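PDB 4V36: lysyl-trna-dependent l-ysyl-phosphatidylgycerol synthase from Bacillus licheniformis, which transfers lysine from lysyl-tRNA to the membrane lipid phosphatidylglycerol, a modification linked to bacterial resistance. Local coordinates for residues S272-T275 and E276-A280; L319-T322 and M323-T327. All blocks are in the same frame, centred on the assembly; numbering follows the deposited sequence.

Contact 1 (S272-T275 and E276-A280); sequences SFWT and ERLAA
Thr275 and Leu278 meet where helix 276-285 begins, and the geometry is that of an N-cap: Thr275 stands just before the first helical turn and its hydroxyl oxygen takes up a backbone N-H of that turn. The bond from Leu278 N to Thr275 OG1 is long at 3.3 Å but nearly straight, with an N-H...O angle of 170°. With chi1 at 63°, OG1 sits between the backbone N and the carbonyl carbon of Thr275, which swings it over the start of the helix while CG2 lies anti to the carbonyl carbon. The same residue opens the regular bonding pattern through its main chain, Ala279 N donating to Thr275 O at 3.0 Å. One residue therefore serves two successive amides, one by its side chain and one by its carbonyl.

An apolar contact runs alongside the cap. Leu278 has CG anti to its backbone N (chi1 -175°), which carries CG and its methyls back toward the loop, and CD2 comes to 3.7 Å from Trp274 CZ3, on the six-membered part of the indole, at an oblique approach. The same methyl lies farther off, 4.4 Å from Phe273 CE2, near the plane of the phenyl ring and at its edge. Phe273 is poorly ordered, and this outer contact is correspondingly less certain.

Behind this shell, both aromatic side chains touch Phe113 of strand 111-122, while Leu278 also packs on helix 319-330. The loop has its own local turn before the cap: Ser272 OG accepts from Trp274 N, two residues on, at 3.2 Å, an ST turn.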
ATOM      1  N   SER A 272     -11.403  24.544 -14.679  1.00 58.88           N
ATOM      2  CA  SER A 272     -11.396  23.591 -13.577  1.00 61.75           C
ATOM      3  C   SER A 272     -12.527  22.575 -13.711  1.00 66.96           C
ATOM      4  O   SER A 272     -13.642  22.918 -14.100  1.00 67.81           O
ATOM      5  CB  SER A 272     -11.503  24.321 -12.239  1.00 60.37           C
ATOM      6  OG  SER A 272     -11.605  23.406 -11.162  1.00 49.53           O
ATOM      7  N   PHE A 273     -12.227  21.323 -13.379  1.00 63.97           N
ATOM      8  CA  PHE A 273     -13.207  20.245 -13.456  1.00 58.32           C
ATOM      9  C   PHE A 273     -13.810  19.949 -12.085  1.00 42.97           C
ATOM     10  O   PHE A 273     -14.548  18.977 -11.917  1.00 35.17           O
ATOM     11  CB  PHE A 273     -12.567  18.980 -14.033  1.00 65.61           C
ATOM     12  CG  PHE A 273     -11.390  18.477 -13.241  1.00 75.43           C
ATOM     13  CD1 PHE A 273     -10.113  18.956 -13.491  1.00 77.84           C
ATOM     14  CD2 PHE A 273     -11.559  17.522 -12.251  1.00 77.66           C
ATOM     15  CE1 PHE A 273      -9.029  18.495 -12.765  1.00 79.03           C
ATOM     16  CE2 PHE A 273     -10.480  17.058 -11.522  1.00 78.55           C
ATOM     17  CZ  PHE A 273      -9.213  17.545 -11.780  1.00 81.33           C
ATOM     18  N   TRP A 274     -13.492  20.794 -11.110  1.00 34.45           N
ATOM     19  CA  TRP A 274     -13.928  20.582  -9.736  1.00 24.66           C
ATOM     20  C   TRP A 274     -15.391  20.954  -9.508  1.00 23.68           C
ATOM     21  O   TRP A 274     -15.843  22.027  -9.906  1.00 29.87           O
ATOM     22  CB  TRP A 274     -13.044  21.376  -8.773  1.00 31.94           C
ATOM     23  CG  TRP A 274     -11.650  20.845  -8.673  1.00 37.44           C
ATOM     24  CD1 TRP A 274     -10.516  21.414  -9.171  1.00 44.73           C
ATOM     25  CD2 TRP A 274     -11.241  19.628  -8.038  1.00 38.69           C
ATOM     26  NE1 TRP A 274      -9.426  20.629  -8.884  1.00 47.41           N
ATOM     27  CE2 TRP A 274      -9.845  19.526  -8.189  1.00 39.27           C
ATOM     28  CE3 TRP A 274     -11.922  18.615  -7.357  1.00 38.58           C
ATOM     29  CZ2 TRP A 274      -9.116  18.452  -7.684  1.00 41.03           C
ATOM     30  CZ3 TRP A 274     -11.198  17.552  -6.857  1.00 42.52           C
ATOM     31  CH2 TRP A 274      -9.809  17.477  -7.022  1.00 41.21           C
ATOM     32  N   THR A 275     -16.123  20.050  -8.866  1.00 24.14           N
ATOM     33  CA  THR A 275     -17.489  20.319  -8.438  1.00 23.34           C
ATOM     34  C   THR A 275     -17.560  20.197  -6.921  1.00 23.16           C
ATOM     35  O   THR A 275     -16.623  19.705  -6.291  1.00 28.74           O
ATOM     36  CB  THR A 275     -18.497  19.352  -9.082  1.00 24.65           C
ATOM     37  OG1 THR A 275     -18.209  18.013  -8.665  1.00 30.45           O
ATOM     38  CG2 THR A 275     -18.422  19.433 -10.599  1.00 26.08           C
ATOM     39  N   GLU A 276     -18.665  20.642  -6.336  1.00 28.23           N
ATOM     40  CA  GLU A 276     -18.838  20.540  -4.893  1.00 25.86           C
ATOM     41  C   GLU A 276     -18.995  19.082  -4.475  1.00 18.29           C
ATOM     42  O   GLU A 276     -18.517  18.679  -3.414  1.00 18.09           O
ATOM     43  CB  GLU A 276     -20.041  21.363  -4.428  1.00 35.31           C
ATOM     44  CG  GLU A 276     -20.294  21.298  -2.929  1.00 35.84           C
ATOM     45  CD  GLU A 276     -19.088  21.716  -2.107  1.00 31.08           C
ATOM     46  OE1 GLU A 276     -18.321  22.592  -2.560  1.00 41.14           O
ATOM     47  OE2 GLU A 276     -18.901  21.162  -1.004  1.00 28.64           O
ATOM     48  N   ARG A 277     -19.662  18.300  -5.320  1.00 18.33           N
ATOM     49  CA  ARG A 277     -19.811  16.867  -5.092  1.00 26.00           C
ATOM     50  C   ARG A 277     -18.455  16.197  -4.914  1.00 35.81           C
ATOM     51  O   ARG A 277     -18.198  15.553  -3.898  1.00 38.23           O
ATOM     52  CB  ARG A 277     -20.555  16.208  -6.255  1.00 37.36           C
ATOM     53  CG  ARG A 277     -22.016  16.594  -6.388  1.00 43.59           C
ATOM     54  CD  ARG A 277     -22.617  15.954  -7.630  1.00 46.44           C
ATOM     55  NE  ARG A 277     -22.486  14.498  -7.616  1.00 31.62           N
ATOM     56  CZ  ARG A 277     -22.572  13.730  -8.697  1.00 35.12           C
ATOM     57  NH1 ARG A 277     -22.784  14.278  -9.886  1.00 50.30           N
ATOM     58  NH2 ARG A 277     -22.443  12.414  -8.595  1.00 33.20           N
ATOM     59  N   LEU A 278     -17.593  16.365  -5.911  1.00 31.37           N
ATOM     60  CA  LEU A 278     -16.279  15.737  -5.918  1.00 26.72           C
ATOM     61  C   LEU A 278     -15.408  16.241  -4.772  1.00 25.43           C
ATOM     62  O   LEU A 278     -14.684  15.466  -4.146  1.00 30.62           O
ATOM     63  CB  LEU A 278     -15.583  15.985  -7.258  1.00 21.77           C
ATOM     64  CG  LEU A 278     -14.240  15.286  -7.473  1.00 24.29           C
ATOM     65  CD1 LEU A 278     -14.393  13.780  -7.327  1.00 18.72           C
ATOM     66  CD2 LEU A 278     -13.668  15.640  -8.836  1.00 32.60           C
ATOM     67  N   ALA A 279     -15.487  17.540  -4.500  1.00 25.39           N
ATOM     68  CA  ALA A 279     -14.692  18.155  -3.443  1.00 26.32           C
ATOM     69  C   ALA A 279     -15.036  17.571  -2.076  1.00 30.54           C
ATOM     70  O   ALA A 279     -14.146  17.223  -1.301  1.00 32.16           O
ATOM     71  CB  ALA A 279     -14.893  19.663  -3.440  1.00 22.66           C
ATOM     72  N   ALA A 280     -16.329  17.459  -1.791  1.00 33.21           N
ATOM     73  CA  ALA A 280     -16.792  16.938  -0.510  1.00 32.83           C
ATOM     74  C   ALA A 280     -16.378  15.481  -0.316  1.00 38.09           C
ATOM     75  O   ALA A 280     -16.045  15.061   0.792  1.00 30.97           O
ATOM     76  CB  ALA A 280     -18.302  17.077  -0.399  1.00 25.67           C
TER

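Contact 2 (L319-T322 and M323-T327); sequences LPVT and MILVT
Val321 and Leu325, one helical turn apart on helix 319-330, lie side by side and point the same way. Val321 CG1, anti to its backbone N (chi1 179°) and on the side of the carbonyl carbon, runs alongside Leu325, with Leu325 CD1 at 4.1 Å. Leu325 CG rests 3.3 Å from Val321 O, the carbonyl that also accepts from Leu325 N at 3.0 Å. A second apolar pair, Leu319 with Met323, is looser, CD1 to CG being 4.5 Å. Met323 is bent at both chi2 and chi3, which curls its sulfur end away from the preceding turn.

Two threonines turn their hydroxyls back to the carbonyl four residues earlier. Thr327 OG1 donates to Met323 O at 2.7 Å, from above the carbonyl plane, while Thr327 N reaches the same oxygen from the opposite face; two bonds thus grip one acceptor, and OG1 is also bonded to Asn285 ND2. Thr322 brings OG1 to Ser318 O in the same backward sense, Ser318 being the residue just before the helix.

Around this part of the helix, Leu319 and Met323 pack on Leu311 of strand 305-313, Met323 and Ile324 touch Val281 of helix 276-285, and Val326 meets Val62 of strand 60-69, so helix 319-330 lies against the sheet with helix 276-285 alongside it.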
ATOM      1  N   LEU A 319     -17.761  10.094 -11.152  1.00 23.62           N
ATOM      2  CA  LEU A 319     -16.510  10.068 -10.397  1.00 24.91           C
ATOM      3  C   LEU A 319     -16.683  10.253  -8.879  1.00 22.34           C
ATOM      4  O   LEU A 319     -16.019   9.561  -8.106  1.00 25.84           O
ATOM      5  CB  LEU A 319     -15.547  11.127 -10.947  1.00 15.73           C
ATOM      6  CG  LEU A 319     -14.153  11.200 -10.327  1.00 24.05           C
ATOM      7  CD1 LEU A 319     -13.448   9.861 -10.442  1.00 15.18           C
ATOM      8  CD2 LEU A 319     -13.335  12.300 -10.993  1.00 22.99           C
ATOM      9  N   PRO A 320     -17.559  11.182  -8.437  1.00 20.42           N
ATOM     10  CA  PRO A 320     -17.750  11.283  -6.983  1.00 15.15           C
ATOM     11  C   PRO A 320     -18.295  10.004  -6.349  1.00 23.07           C
ATOM     12  O   PRO A 320     -17.863   9.630  -5.257  1.00 17.30           O
ATOM     13  CB  PRO A 320     -18.762  12.423  -6.843  1.00 21.94           C
ATOM     14  CG  PRO A 320     -18.563  13.249  -8.055  1.00 18.26           C
ATOM     15  CD  PRO A 320     -18.252  12.274  -9.147  1.00 18.75           C
ATOM     16  N   VAL A 321     -19.232   9.347  -7.024  1.00 19.78           N
ATOM     17  CA  VAL A 321     -19.791   8.094  -6.527  1.00 21.27           C
ATOM     18  C   VAL A 321     -18.720   7.008  -6.494  1.00 23.46           C
ATOM     19  O   VAL A 321     -18.613   6.256  -5.524  1.00 18.93           O
ATOM     20  CB  VAL A 321     -20.973   7.616  -7.391  1.00 29.36           C
ATOM     21  CG1 VAL A 321     -21.516   6.294  -6.865  1.00 26.85           C
ATOM     22  CG2 VAL A 321     -22.066   8.673  -7.426  1.00 23.77           C
ATOM     23  N   THR A 322     -17.928   6.944  -7.560  1.00 19.98           N
ATOM     24  CA  THR A 322     -16.852   5.966  -7.686  1.00 14.15           C
ATOM     25  C   THR A 322     -15.886   6.024  -6.505  1.00 17.77           C
ATOM     26  O   THR A 322     -15.495   4.991  -5.958  1.00 21.71           O
ATOM     27  CB  THR A 322     -16.066   6.177  -8.994  1.00 16.49           C
ATOM     28  OG1 THR A 322     -16.950   6.029 -10.111  1.00 21.03           O
ATOM     29  CG2 THR A 322     -14.930   5.169  -9.111  1.00 24.12           C
ATOM     30  N   MET A 323     -15.512   7.238  -6.113  1.00 13.44           N
ATOM     31  CA  MET A 323     -14.604   7.437  -4.989  1.00 22.95           C
ATOM     32  C   MET A 323     -15.212   6.947  -3.678  1.00 22.06           C
ATOM     33  O   MET A 323     -14.516   6.383  -2.836  1.00 27.02           O
ATOM     34  CB  MET A 323     -14.223   8.913  -4.867  1.00 21.55           C
ATOM     35  CG  MET A 323     -13.311   9.415  -5.970  1.00 30.98           C
ATOM     36  SD  MET A 323     -11.684   8.641  -5.910  1.00 43.44           S
ATOM     37  CE  MET A 323     -11.139   9.117  -4.271  1.00 55.11           C
ATOM     38  N   ILE A 324     -16.513   7.165  -3.513  1.00 19.87           N
ATOM     39  CA  ILE A 324     -17.222   6.725  -2.315  1.00 16.68           C
ATOM     40  C   ILE A 324     -17.259   5.201  -2.221  1.00 18.57           C
ATOM     41  O   ILE A 324     -17.019   4.630  -1.155  1.00 25.89           O
ATOM     42  CB  ILE A 324     -18.661   7.280  -2.281  1.00 28.92           C
ATOM     43  CG1 ILE A 324     -18.640   8.783  -2.006  1.00 41.62           C
ATOM     44  CG2 ILE A 324     -19.486   6.578  -1.215  1.00 24.06           C
ATOM     45  CD1 ILE A 324     -18.050   9.143  -0.658  1.00 41.40           C
ATOM     46  N   LEU A 325     -17.553   4.549  -3.341  1.00 16.41           N
ATOM     47  CA  LEU A 325     -17.612   3.092  -3.391  1.00 18.49           C
ATOM     48  C   LEU A 325     -16.271   2.466  -3.019  1.00 22.64           C
ATOM     49  O   LEU A 325     -16.217   1.479  -2.287  1.00 24.13           O
ATOM     50  CB  LEU A 325     -18.042   2.620  -4.781  1.00 13.83           C
ATOM     51  CG  LEU A 325     -19.406   3.104  -5.278  1.00 16.13           C
ATOM     52  CD1 LEU A 325     -19.648   2.645  -6.708  1.00 22.09           C
ATOM     53  CD2 LEU A 325     -20.520   2.620  -4.362  1.00 25.52           C
ATOM     54  N   VAL A 326     -15.191   3.052  -3.530  1.00 22.55           N
ATOM     55  CA  VAL A 326     -13.846   2.572  -3.241  1.00 23.75           C
ATOM     56  C   VAL A 326     -13.481   2.837  -1.783  1.00 21.97           C
ATOM     57  O   VAL A 326     -12.886   1.989  -1.118  1.00 21.94           O
ATOM     58  CB  VAL A 326     -12.801   3.232  -4.167  1.00 12.15           C
ATOM     59  CG1 VAL A 326     -11.391   2.827  -3.764  1.00 13.66           C
ATOM     60  CG2 VAL A 326     -13.071   2.858  -5.615  1.00 12.68           C
ATOM     61  N   THR A 327     -13.848   4.016  -1.290  1.00 16.26           N
ATOM     62  CA  THR A 327     -13.594   4.380   0.100  1.00 24.55           C
ATOM     63  C   THR A 327     -14.274   3.407   1.058  1.00 19.79           C
ATOM     64  O   THR A 327     -13.668   2.954   2.030  1.00 19.76           O
ATOM     65  CB  THR A 327     -14.076   5.813   0.403  1.00 29.34           C
ATOM     66  OG1 THR A 327     -13.359   6.743  -0.417  1.00 26.81           O
ATOM     67  CG2 THR A 327     -13.846   6.157   1.864  1.00 29.19           C
TER

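How the contacts relate
Contact 1 comes first along the chain, at the loop-to-helix start of 276-285; contact 2 follows on helix 319-330, with strand 305-313 in between. Their centres are 13 Å apart, on the same side of the chain's centre, and the two helices touch directly: Leu278 CD1 lies 4.0 Å from Leu319 CG, and Arg277 CB is 4.0 Å from Pro320 CG. The capped first turn of one helix thus packs against the opening turn of the other. The loop of contact 1 touches strand 111-122 and the helix of contact 2 touches the adjacent strand 305-313, so both lie against neighbouring strands of the same mixed sheet in this acetyltransferase-clan domain.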